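Local coordinates for protein arsenite methyltransferase (Chlamydomonas reinhardtii, PDB 5EVJ) that methylates trivalent arsenic with S-adenosylmethionine as methyl donor, probably converting glutathione-bound arsenite to mono-, di- and trimethylated products, at residues G75-A80 with G95-V100; D164-N169 with G193-S198; V290-G295 with V313-M318. The protein carries 15 engineered substitutions. All coordinates share one frame; numbering follows the deposited sequence.

Contact 1: residues G75-A80 with G95-V100. Engineered in segment 95-100: Ala98 (natural residue Cys).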
ATOM      1  N   GLY A  75      -1.579  -3.089 -10.534  1.00 61.73           N
ATOM      2  CA  GLY A  75      -2.493  -2.265  -9.786  1.00 56.90           C
ATOM      3  C   GLY A  75      -2.271  -0.783  -9.839  1.00 61.55           C
ATOM      4  O   GLY A  75      -1.512  -0.269 -10.672  1.00 64.93           O
ATOM      5  N   ASN A  76      -2.978  -0.101  -8.943  1.00 64.72           N
ATOM      6  CA  ASN A  76      -2.963   1.343  -8.851  1.00 56.26           C
ATOM      7  C   ASN A  76      -3.063   1.675  -7.379  1.00 52.54           C
ATOM      8  O   ASN A  76      -4.071   2.254  -6.954  1.00 60.55           O
ATOM      9  CB  ASN A  76      -4.138   1.943  -9.630  1.00 61.62           C
ATOM     10  CG  ASN A  76      -3.846   2.071 -11.128  1.00 68.12           C
ATOM     11  OD1 ASN A  76      -2.872   2.712 -11.541  1.00 62.57           O
ATOM     12  ND2 ASN A  76      -4.697   1.480 -11.942  1.00 60.49           N
ATOM     13  N   PRO A  77      -2.008   1.329  -6.614  1.00 37.28           N
ATOM     14  CA  PRO A  77      -1.906   1.436  -5.182  1.00 34.80           C
ATOM     15  C   PRO A  77      -1.667   2.865  -4.630  1.00 32.36           C
ATOM     16  O   PRO A  77      -0.897   2.998  -3.710  1.00 34.63           O
ATOM     17  CB  PRO A  77      -0.625   0.636  -4.883  1.00 28.38           C
ATOM     18  CG  PRO A  77       0.282   1.041  -5.999  1.00 32.48           C
ATOM     19  CD  PRO A  77      -0.675   1.066  -7.203  1.00 37.19           C
ATOM     20  N   ILE A  78      -2.318   3.907  -5.127  1.00 31.31           N
ATOM     21  CA  ILE A  78      -2.250   5.216  -4.425  1.00 30.27           C
ATOM     22  C   ILE A  78      -3.529   5.349  -3.610  1.00 29.84           C
ATOM     23  O   ILE A  78      -4.582   5.266  -4.184  1.00 30.78           O
ATOM     24  CB  ILE A  78      -2.153   6.450  -5.392  1.00 31.06           C
ATOM     25  CG1 ILE A  78      -0.881   6.399  -6.271  1.00 31.03           C
ATOM     26  CG2 ILE A  78      -2.160   7.765  -4.603  1.00 28.04           C
ATOM     27  CD1 ILE A  78      -1.039   5.565  -7.545  1.00 30.96           C
ATOM     28  N   PRO A  79      -3.437   5.552  -2.277  1.00 26.63           N
ATOM     29  CA  PRO A  79      -4.632   5.609  -1.470  1.00 26.52           C
ATOM     30  C   PRO A  79      -5.265   6.954  -1.608  1.00 28.96           C
ATOM     31  O   PRO A  79      -4.548   7.924  -1.864  1.00 27.62           O
ATOM     32  CB  PRO A  79      -4.136   5.496  -0.022  1.00 23.76           C
ATOM     33  CG  PRO A  79      -2.667   5.502  -0.070  1.00 26.55           C
ATOM     34  CD  PRO A  79      -2.205   5.455  -1.489  1.00 25.82           C
ATOM     35  N   ALA A  80      -6.586   7.015  -1.390  1.00 26.12           N
ATOM     36  CA  ALA A  80      -7.302   8.295  -1.292  1.00 24.18           C
ATOM     37  C   ALA A  80      -6.868   8.959   0.021  1.00 23.25           C
ATOM     38  O   ALA A  80      -6.292   8.332   0.889  1.00 25.55           O
ATOM     39  CB  ALA A  80      -8.815   8.040  -1.302  1.00 20.60           C
ATOM     40  N   GLY A  95       7.863   5.775 -13.542  1.00 33.31           N
ATOM     41  CA  GLY A  95       7.311   6.819 -12.647  1.00 30.01           C
ATOM     42  C   GLY A  95       5.783   6.946 -12.648  1.00 33.14           C
ATOM     43  O   GLY A  95       5.238   7.825 -11.971  1.00 36.78           O
ATOM     44  N   ARG A  96       5.086   6.070 -13.381  1.00 33.49           N
ATOM     45  CA  ARG A  96       3.615   6.113 -13.477  1.00 38.12           C
ATOM     46  C   ARG A  96       3.027   6.419 -12.070  1.00 36.03           C
ATOM     47  O   ARG A  96       2.394   7.449 -11.871  1.00 32.90           O
ATOM     48  CB  ARG A  96       3.087   4.757 -14.069  1.00 45.15           C
ATOM     49  CG  ARG A  96       1.685   4.687 -14.735  1.00 43.22           C
ATOM     50  CD  ARG A  96       0.686   3.804 -13.997  1.00 46.03           C
ATOM     51  NE  ARG A  96       0.452   2.486 -14.598  1.00 61.28           N
ATOM     52  CZ  ARG A  96       0.161   1.367 -13.925  1.00 57.90           C
ATOM     53  NH1 ARG A  96       0.091   1.362 -12.596  1.00 48.28           N
ATOM     54  NH2 ARG A  96      -0.032   0.232 -14.587  1.00 66.05           N
ATOM     55  N   ASP A  97       3.308   5.557 -11.083  1.00 33.11           N
ATOM     56  CA  ASP A  97       2.626   5.653  -9.767  1.00 36.67           C
ATOM     57  C   ASP A  97       3.093   6.914  -9.016  1.00 31.23           C
ATOM     58  O   ASP A  97       2.312   7.555  -8.324  1.00 29.12           O
ATOM     59  CB  ASP A  97       2.768   4.347  -8.882  1.00 31.57           C
ATOM     60  CG  ASP A  97       1.981   3.125  -9.460  1.00 35.42           C
ATOM     61  OD1 ASP A  97       1.063   3.304 -10.317  1.00 34.49           O
ATOM     62  OD2 ASP A  97       2.255   1.972  -9.046  1.00 32.49           O
ATOM     63  N   ALA A  98       4.350   7.277  -9.188  1.00 29.06           N
ATOM     64  CA  ALA A  98       4.855   8.493  -8.528  1.00 30.71           C
ATOM     65  C   ALA A  98       4.216   9.733  -9.150  1.00 32.46           C
ATOM     66  O   ALA A  98       3.924  10.717  -8.444  1.00 31.25           O
ATOM     67  CB  ALA A  98       6.366   8.543  -8.600  1.00 32.28           C
ATOM     68  N   TYR A  99       3.930   9.672 -10.463  1.00 30.58           N
ATOM     69  CA  TYR A  99       3.323  10.827 -11.132  1.00 27.44           C
ATOM     70  C   TYR A  99       1.912  10.980 -10.666  1.00 29.94           C
ATOM     71  O   TYR A  99       1.462  12.063 -10.347  1.00 36.25           O
ATOM     72  CB  TYR A  99       3.351  10.643 -12.647  1.00 28.51           C
ATOM     73  CG  TYR A  99       4.654  11.122 -13.300  1.00 30.99           C
ATOM     74  CD1 TYR A  99       5.899  10.776 -12.763  1.00 30.18           C
ATOM     75  CD2 TYR A  99       4.648  11.914 -14.459  1.00 30.70           C
ATOM     76  CE1 TYR A  99       7.101  11.193 -13.343  1.00 29.87           C
ATOM     77  CE2 TYR A  99       5.872  12.317 -15.066  1.00 31.36           C
ATOM     78  CZ  TYR A  99       7.079  11.981 -14.483  1.00 28.93           C
ATOM     79  OH  TYR A  99       8.284  12.367 -15.039  1.00 30.10           O
ATOM     80  N   VAL A 100       1.213   9.860 -10.523  1.00 30.49           N
ATOM     81  CA  VAL A 100      -0.121   9.919 -10.027  1.00 27.66           C
ATOM     82  C   VAL A 100      -0.131  10.438  -8.605  1.00 26.67           C
ATOM     83  O   VAL A 100      -0.964  11.265  -8.235  1.00 24.51           O
ATOM     84  CB  VAL A 100      -0.769   8.539 -10.075  1.00 29.00           C
ATOM     85  CG1 VAL A 100      -2.118   8.585  -9.352  1.00 25.27           C
ATOM     86  CG2 VAL A 100      -0.870   8.112 -11.535  1.00 28.67           C
TER
HETATM   87  O   HOH W   1      -0.936   4.583 -10.989  1.00 49.41           O
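Ile78 and Val100 form the apolar end of this contact, Gly75 and Arg96 the polar end. From its CB, which faces helix 96-104, Ile78 puts CG1 4.0 Å from Asp97 O. CG1 stands anti to the carbonyl carbon (chi1 -61°), which aims CD1 at Val100 CG1, 3.7 Å away, and sets it 4.1 Å from Asp97 OD1. Pro77 CD lies 3.6 Å from Asp97 OD2, CG beside it. At the polar end, two kinks in the Arg96 chain bring NH1 3.0 Å from Gly75 O, a hydrogen bond angled at 141°. Within the helix, NH1 also salt-bridges Asp97: OD1, 3.1 Å away, lies close to the guanidinium plane, and NH1 reaches its syn side, tilted from the carboxylate plane. A water donates to both Asn76 OD1 and Asp97 OD1. Asn169 ND2 on strand 163-169 donates to both Gly75 O and Asp97 OD2. A leucine in place of Arg96 has no NH1, so Gly75 would probably rely on Asn169 alone among the donors described and Asp97 lose its positive neighbour. Gly95, at the N-cap position, is consistent with the Rossmann-type glycine-rich turn of such methyltransferases. Arginine, the Asn169 side-chain amide and water thus share the acceptors of this loop-helix junction.

Contact 2: residues D164-N169 with G193-S198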
ATOM      1  N   ASP A 164       4.906   9.639   5.207  1.00 19.58           N
ATOM      2  CA  ASP A 164       3.591   9.291   5.710  1.00 20.83           C
ATOM      3  C   ASP A 164       3.045   8.018   5.087  1.00 20.64           C
ATOM      4  O   ASP A 164       2.338   7.316   5.773  1.00 19.48           O
ATOM      5  CB  ASP A 164       2.636  10.424   5.436  1.00 20.09           C
ATOM      6  CG  ASP A 164       3.096  11.715   6.141  1.00 21.83           C
ATOM      7  OD1 ASP A 164       3.189  11.727   7.399  1.00 17.96           O
ATOM      8  OD2 ASP A 164       3.342  12.685   5.403  1.00 20.41           O
ATOM      9  N   LEU A 165       3.391   7.741   3.808  1.00 19.40           N
ATOM     10  CA  LEU A 165       2.903   6.610   3.071  1.00 19.14           C
ATOM     11  C   LEU A 165       4.097   6.018   2.433  1.00 23.43           C
ATOM     12  O   LEU A 165       4.984   6.771   1.900  1.00 22.51           O
ATOM     13  CB  LEU A 165       1.965   6.995   1.886  1.00 19.83           C
ATOM     14  CG  LEU A 165       0.485   7.224   2.177  1.00 21.71           C
ATOM     15  CD1 LEU A 165      -0.174   5.972   2.743  1.00 18.45           C
ATOM     16  CD2 LEU A 165       0.270   8.377   3.197  1.00 21.71           C
ATOM     17  N   VAL A 166       4.100   4.674   2.377  1.00 22.85           N
ATOM     18  CA  VAL A 166       5.048   3.959   1.541  1.00 21.86           C
ATOM     19  C   VAL A 166       4.201   3.160   0.617  1.00 22.11           C
ATOM     20  O   VAL A 166       3.303   2.472   1.072  1.00 25.81           O
ATOM     21  CB  VAL A 166       6.050   3.079   2.366  1.00 22.01           C
ATOM     22  CG1 VAL A 166       6.877   2.230   1.451  1.00 20.97           C
ATOM     23  CG2 VAL A 166       7.013   3.963   3.160  1.00 23.12           C
ATOM     24  N   ILE A 167       4.456   3.251  -0.692  1.00 22.95           N
ATOM     25  CA  ILE A 167       3.671   2.545  -1.710  1.00 22.96           C
ATOM     26  C   ILE A 167       4.586   1.755  -2.655  1.00 24.17           C
ATOM     27  O   ILE A 167       5.798   2.072  -2.795  1.00 19.34           O
ATOM     28  CB  ILE A 167       2.694   3.445  -2.547  1.00 23.39           C
ATOM     29  CG1 ILE A 167       3.445   4.151  -3.685  1.00 25.37           C
ATOM     30  CG2 ILE A 167       1.800   4.336  -1.646  1.00 20.08           C
ATOM     31  CD1 ILE A 167       2.633   5.245  -4.408  1.00 26.51           C
ATOM     32  N   SER A 168       3.988   0.738  -3.305  1.00 23.87           N
ATOM     33  CA  SER A 168       4.735  -0.199  -4.108  1.00 25.85           C
ATOM     34  C   SER A 168       3.799  -0.915  -5.026  1.00 28.93           C
ATOM     35  O   SER A 168       2.641  -1.123  -4.706  1.00 24.72           O
ATOM     36  CB  SER A 168       5.417  -1.250  -3.238  1.00 28.74           C
ATOM     37  OG  SER A 168       6.496  -1.835  -3.945  1.00 32.92           O
ATOM     38  N   ASN A 169       4.311  -1.357  -6.170  1.00 33.13           N
ATOM     39  CA  ASN A 169       3.429  -2.008  -7.120  1.00 34.71           C
ATOM     40  C   ASN A 169       4.120  -3.215  -7.743  1.00 36.73           C
ATOM     41  O   ASN A 169       4.910  -3.064  -8.693  1.00 37.85           O
ATOM     42  CB  ASN A 169       2.968  -0.982  -8.139  1.00 32.14           C
ATOM     43  CG  ASN A 169       1.815  -1.474  -8.985  1.00 38.76           C
ATOM     44  OD1 ASN A 169       1.567  -2.678  -9.062  1.00 48.27           O
ATOM     45  ND2 ASN A 169       1.127  -0.552  -9.674  1.00 32.73           N
ATOM     46  N   GLY A 193       1.339   6.555   9.985  1.00 17.15           N
ATOM     47  CA  GLY A 193       1.498   6.305   8.538  1.00 17.06           C
ATOM     48  C   GLY A 193       1.112   4.913   8.108  1.00 18.69           C
ATOM     49  O   GLY A 193       0.767   4.062   8.915  1.00 21.56           O
ATOM     50  N   GLU A 194       1.245   4.648   6.824  1.00 19.31           N
ATOM     51  CA  GLU A 194       0.812   3.433   6.271  1.00 18.16           C
ATOM     52  C   GLU A 194       1.743   2.977   5.104  1.00 18.89           C
ATOM     53  O   GLU A 194       2.118   3.779   4.243  1.00 19.05           O
ATOM     54  CB  GLU A 194      -0.618   3.634   5.725  1.00 18.07           C
ATOM     55  CG  GLU A 194      -1.243   2.377   5.141  1.00 18.00           C
ATOM     56  CD  GLU A 194      -2.482   2.616   4.265  1.00 21.53           C
ATOM     57  OE1 GLU A 194      -3.044   3.738   4.235  1.00 20.96           O
ATOM     58  OE2 GLU A 194      -2.941   1.645   3.594  1.00 22.55           O
ATOM     59  N   MET A 195       2.021   1.679   5.044  1.00 18.40           N
ATOM     60  CA  MET A 195       2.475   1.065   3.822  1.00 19.91           C
ATOM     61  C   MET A 195       1.269   0.511   3.106  1.00 19.04           C
ATOM     62  O   MET A 195       0.581  -0.298   3.635  1.00 22.98           O
ATOM     63  CB  MET A 195       3.475  -0.039   4.085  1.00 21.80           C
ATOM     64  CG  MET A 195       3.982  -0.656   2.772  1.00 23.31           C
ATOM     65  SD  MET A 195       5.438  -1.693   3.123  1.00 27.86           S
ATOM     66  CE  MET A 195       5.732  -2.266   1.436  1.00 18.61           C
ATOM     67  N   HIS A 196       1.033   0.959   1.887  1.00 19.07           N
ATOM     68  CA  HIS A 196      -0.130   0.678   1.103  1.00 19.41           C
ATOM     69  C   HIS A 196       0.409   0.207  -0.261  1.00 23.17           C
ATOM     70  O   HIS A 196       0.953   0.994  -1.025  1.00 26.54           O
ATOM     71  CB  HIS A 196      -0.919   1.930   0.923  1.00 17.22           C
ATOM     72  CG  HIS A 196      -2.280   1.742   0.358  1.00 20.61           C
ATOM     73  ND1 HIS A 196      -2.511   1.554  -0.997  1.00 24.12           N
ATOM     74  CD2 HIS A 196      -3.503   1.852   0.927  1.00 20.19           C
ATOM     75  CE1 HIS A 196      -3.808   1.505  -1.226  1.00 20.30           C
ATOM     76  NE2 HIS A 196      -4.428   1.627  -0.071  1.00 21.91           N
ATOM     77  N   PHE A 197       0.205  -1.051  -0.603  1.00 22.71           N
ATOM     78  CA  PHE A 197       0.900  -1.619  -1.770  1.00 24.74           C
ATOM     79  C   PHE A 197       0.180  -2.844  -2.346  1.00 26.18           C
ATOM     80  O   PHE A 197      -0.615  -3.499  -1.646  1.00 26.69           O
ATOM     81  CB  PHE A 197       2.335  -1.944  -1.355  1.00 23.64           C
ATOM     82  CG  PHE A 197       2.493  -3.207  -0.604  1.00 20.85           C
ATOM     83  CD1 PHE A 197       2.055  -3.333   0.704  1.00 21.11           C
ATOM     84  CD2 PHE A 197       3.157  -4.275  -1.207  1.00 21.31           C
ATOM     85  CE1 PHE A 197       2.248  -4.526   1.431  1.00 18.54           C
ATOM     86  CE2 PHE A 197       3.385  -5.440  -0.533  1.00 18.57           C
ATOM     87  CZ  PHE A 197       2.904  -5.583   0.791  1.00 22.84           C
ATOM     88  N   SER A 198       0.398  -3.106  -3.621  1.00 25.99           N
ATOM     89  CA  SER A 198      -0.222  -4.234  -4.264  1.00 30.45           C
ATOM     90  C   SER A 198       0.861  -5.187  -4.708  1.00 30.88           C
ATOM     91  O   SER A 198       1.986  -4.778  -5.036  1.00 32.01           O
ATOM     92  CB  SER A 198      -1.100  -3.792  -5.456  1.00 34.42           C
ATOM     93  OG  SER A 198      -0.305  -3.067  -6.391  1.00 41.58           O
TER
HETATM   94  O   HOH W   2       4.887  -4.400  -4.435  1.00 35.62           O
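Strands 165-169 and 193-198 run parallel, their axes 4.6 Å apart and 9° from alignment, with Leu165 beside Glu194 and Val166 beside Met195. Glu194 N donates to Asp164 O at 3.1 Å, Val166 N to Glu194 O at 2.9 Å and His196 N to Val166 O at 2.8 Å; the alternation then lapses, Ser168 N making no bond to His196 O, and resumes with Ser198 N on Ser168 O. These are two inner parallel strands of a sheet with strand order 3-2-1-4-5-7-6, the class I methyltransferase version of the Rossmann-like fold, and helix 178-188 lies on the connection between them. On the face that this helix packs against, Val166 CB lies 4.3 Å from Met195 CG. The Met195 side chain runs straight, setting CE 3.8 Å above the centre of the Phe197 ring, while Ser168 CB meets Phe197 CB. The opposite face carries Leu165, whose CD1 rests 3.8 Å from Glu194 CB. Glu194 CG, anti to its backbone N (chi1 -178°), and the straight chain beyond carry OE1 past that methyl to a hydrogen bond with Tyr332 OH. At the C-terminal end a water donates to Ser198 O and also bonds Ser168 OG, 3.1 Å away.

Contact 3: residues V290-G295 with V313-M318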
ATOM      1  N   VAL A 290     -16.506   3.845  19.085  1.00 22.51           N
ATOM      2  CA  VAL A 290     -17.351   4.045  17.858  1.00 19.83           C
ATOM      3  C   VAL A 290     -16.654   4.980  16.903  1.00 20.27           C
ATOM      4  O   VAL A 290     -16.161   6.019  17.355  1.00 23.52           O
ATOM      5  CB  VAL A 290     -18.683   4.720  18.302  1.00 19.31           C
ATOM      6  CG1 VAL A 290     -19.568   5.138  17.113  1.00 16.32           C
ATOM      7  CG2 VAL A 290     -19.411   3.788  19.294  1.00 18.66           C
ATOM      8  N   ALA A 291     -16.706   4.666  15.609  1.00 20.12           N
ATOM      9  CA  ALA A 291     -16.144   5.490  14.527  1.00 22.83           C
ATOM     10  C   ALA A 291     -17.226   6.112  13.603  1.00 25.39           C
ATOM     11  O   ALA A 291     -18.271   5.470  13.278  1.00 26.22           O
ATOM     12  CB  ALA A 291     -15.155   4.675  13.667  1.00 20.82           C
ATOM     13  N   VAL A 292     -17.006   7.368  13.206  1.00 21.16           N
ATOM     14  CA  VAL A 292     -17.947   7.997  12.334  1.00 22.04           C
ATOM     15  C   VAL A 292     -17.066   8.611  11.309  1.00 21.84           C
ATOM     16  O   VAL A 292     -16.148   9.438  11.643  1.00 24.36           O
ATOM     17  CB  VAL A 292     -18.797   9.112  13.050  1.00 25.16           C
ATOM     18  CG1 VAL A 292     -19.935   9.647  12.161  1.00 22.59           C
ATOM     19  CG2 VAL A 292     -19.349   8.615  14.371  1.00 22.17           C
ATOM     20  N   TYR A 293     -17.290   8.162  10.079  1.00 21.09           N
ATOM     21  CA  TYR A 293     -16.692   8.792   8.972  1.00 20.31           C
ATOM     22  C   TYR A 293     -17.447  10.021   8.585  1.00 25.20           C
ATOM     23  O   TYR A 293     -18.657   9.975   8.409  1.00 29.67           O
ATOM     24  CB  TYR A 293     -16.629   7.837   7.876  1.00 20.78           C
ATOM     25  CG  TYR A 293     -16.164   8.498   6.623  1.00 21.97           C
ATOM     26  CD1 TYR A 293     -14.883   9.076   6.559  1.00 19.60           C
ATOM     27  CD2 TYR A 293     -16.986   8.486   5.460  1.00 20.76           C
ATOM     28  CE1 TYR A 293     -14.431   9.670   5.380  1.00 23.30           C
ATOM     29  CE2 TYR A 293     -16.523   9.074   4.269  1.00 25.69           C
ATOM     30  CZ  TYR A 293     -15.244   9.671   4.225  1.00 24.93           C
ATOM     31  OH  TYR A 293     -14.761  10.268   3.060  1.00 24.55           O
ATOM     32  N   LYS A 294     -16.737  11.143   8.501  1.00 26.46           N
ATOM     33  CA  LYS A 294     -17.351  12.464   8.329  1.00 25.93           C
ATOM     34  C   LYS A 294     -17.597  12.851   6.856  1.00 24.45           C
ATOM     35  O   LYS A 294     -18.160  13.905   6.579  1.00 27.70           O
ATOM     36  CB  LYS A 294     -16.545  13.600   9.077  1.00 24.46           C
ATOM     37  CG  LYS A 294     -16.691  13.573  10.582  1.00 24.75           C
ATOM     38  CD  LYS A 294     -15.973  14.760  11.252  1.00 25.90           C
ATOM     39  CE  LYS A 294     -14.488  14.449  11.324  1.00 27.74           C
ATOM     40  NZ  LYS A 294     -13.781  15.204  12.393  1.00 28.85           N
ATOM     41  N   GLY A 295     -17.195  12.025   5.918  1.00 23.25           N
ATOM     42  CA  GLY A 295     -17.564  12.272   4.525  1.00 22.71           C
ATOM     43  C   GLY A 295     -16.645  13.166   3.709  1.00 25.19           C
ATOM     44  O   GLY A 295     -16.951  13.468   2.535  1.00 23.02           O
ATOM     45  N   VAL A 313     -20.126   4.428   6.272  1.00 25.78           N
ATOM     46  CA  VAL A 313     -21.029   5.273   5.557  1.00 21.70           C
ATOM     47  C   VAL A 313     -20.978   6.619   6.250  1.00 21.99           C
ATOM     48  O   VAL A 313     -20.984   6.740   7.518  1.00 22.69           O
ATOM     49  CB  VAL A 313     -22.423   4.637   5.502  1.00 24.79           C
ATOM     50  CG1 VAL A 313     -23.433   5.562   4.801  1.00 25.33           C
ATOM     51  CG2 VAL A 313     -22.357   3.280   4.760  1.00 21.44           C
ATOM     52  N   THR A 314     -20.931   7.658   5.436  1.00 21.58           N
ATOM     53  CA  THR A 314     -20.920   9.049   5.990  1.00 23.59           C
ATOM     54  C   THR A 314     -21.931   9.310   7.107  1.00 24.91           C
ATOM     55  O   THR A 314     -23.094   9.077   6.939  1.00 30.53           O
ATOM     56  CB  THR A 314     -21.121  10.008   4.834  1.00 24.51           C
ATOM     57  OG1 THR A 314     -20.067   9.746   3.899  1.00 24.18           O
ATOM     58  CG2 THR A 314     -21.169  11.499   5.302  1.00 24.32           C
ATOM     59  N   ASN A 315     -21.443   9.739   8.267  1.00 26.02           N
ATOM     60  CA  ASN A 315     -22.186  10.077   9.432  1.00 24.24           C
ATOM     61  C   ASN A 315     -22.938   8.959  10.109  1.00 28.58           C
ATOM     62  O   ASN A 315     -23.730   9.248  11.031  1.00 26.93           O
ATOM     63  CB  ASN A 315     -23.023  11.317   9.175  1.00 28.16           C
ATOM     64  CG  ASN A 315     -22.144  12.588   9.085  1.00 32.92           C
ATOM     65  OD1 ASN A 315     -22.318  13.425   8.210  1.00 33.05           O
ATOM     66  ND2 ASN A 315     -21.194  12.717  10.006  1.00 33.55           N
ATOM     67  N   LYS A 316     -22.680   7.702   9.681  1.00 24.73           N
ATOM     68  CA  LYS A 316     -23.302   6.570  10.324  1.00 24.73           C
ATOM     69  C   LYS A 316     -22.337   5.924  11.354  1.00 25.89           C
ATOM     70  O   LYS A 316     -21.389   5.264  11.008  1.00 23.65           O
ATOM     71  CB  LYS A 316     -23.723   5.502   9.310  1.00 22.26           C
ATOM     72  CG  LYS A 316     -24.748   5.936   8.217  1.00 19.28           C
ATOM     73  CD  LYS A 316     -25.919   6.745   8.744  1.00 16.89           C
ATOM     74  CE  LYS A 316     -26.691   5.990   9.825  1.00 14.43           C
ATOM     75  NZ  LYS A 316     -27.403   4.775   9.288  1.00 11.65           N
ATOM     76  N   PRO A 317     -22.597   6.102  12.620  1.00 25.87           N
ATOM     77  CA  PRO A 317     -21.660   5.491  13.543  1.00 24.07           C
ATOM     78  C   PRO A 317     -21.559   3.958  13.478  1.00 25.59           C
ATOM     79  O   PRO A 317     -22.541   3.262  13.209  1.00 26.99           O
ATOM     80  CB  PRO A 317     -22.159   5.989  14.910  1.00 23.64           C
ATOM     81  CG  PRO A 317     -23.659   6.084  14.649  1.00 31.45           C
ATOM     82  CD  PRO A 317     -23.712   6.791  13.310  1.00 25.83           C
ATOM     83  N   MET A 318     -20.357   3.419  13.697  1.00 25.16           N
ATOM     84  CA  MET A 318     -20.173   1.971  13.751  1.00 25.06           C
ATOM     85  C   MET A 318     -19.250   1.570  14.918  1.00 25.98           C
ATOM     86  O   MET A 318     -18.199   2.248  15.254  1.00 22.00           O
ATOM     87  CB  MET A 318     -19.688   1.500  12.385  1.00 28.12           C
ATOM     88  CG  MET A 318     -18.955   0.155  12.314  1.00 36.54           C
ATOM     89  SD  MET A 318     -17.914   0.107  10.799  1.00 45.38           S
ATOM     90  CE  MET A 318     -17.183  -1.527  10.791  1.00 41.17           C
TER
HETATM   91  O   HOH W   3     -19.116   6.060   9.526  1.00 19.88           O
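Val290 starts the pairing by laying CG1 against Pro317 CB, 3.5 Å away, so that the valine methyl and the proline ring run alongside each other. Ala291 forms an antiparallel hydrogen-bonded pair with Met318: Ala291 N reaches Met318 O at 2.9 Å, Met318 N returns to Ala291 O at 3.0 Å, and each donor lies in the carbonyl plane of its acceptor. Val292 spreads its two methyls along the other segment. CG1, set anti to the backbone N by a chi1 of -172°, touches Asn315 CA at 3.6 Å, while CG2 approaches Pro317 CB at 3.9 Å. Opposite Tyr293 the partner segment forms a type II turn from Val313 to Lys316, closed by Lys316 N on Val313 O. A water inside the bend accepts from Tyr293 N and donates to Val313 O and Lys316 O. The Tyr293 carbonyl binds the turn directly, taking Asn315 N at 2.8 Å with an almost straight N-H...O angle of 179°. Thr314 OG1 approaches the Tyr293 ring obliquely, 3.6 Å from CE2, and the backbone N of Gly295 sits 3.3 Å above the ring centre. Gly295 then brings its CA beside the Thr314 side chain, where a CB would collide with CG2. The polar ends are held elsewhere: Tyr293 OH by His300 and Ile297, Thr314 OG1 by Ser301. Strand 289-293 is the middle member of a small antiparallel sheet, flanked by 318-320 and by 337-340, which bonds Val290 and Val292 through Ile340 and Thr338; Phe312 of strand 310-313 packs on Ala291 and Tyr293.

Overall arrangement
From the N terminus, contact 1 closes first, bringing the loop after helix 65-69 back onto helix 96-104 with strand 86-90 in between. Contact 2 closes next, over the connection that carries helix 178-188, and joins two central strands of the large sheet. Contact 3 comes last, where the excursion through strand 310-313 returns to strand 289-293 in the separate three-stranded sheet. All three follow in series; none nests or crosses. Contacts 1 and 2 nevertheless touch, through Asn169 and through Pro77 packing on Ser168 O, and the Cys74-Cys170 disulfide ties them covalently. Contact 3 stands apart, its centre about 24 Å from that of contact 2 and about 27 Å from that of contact 1.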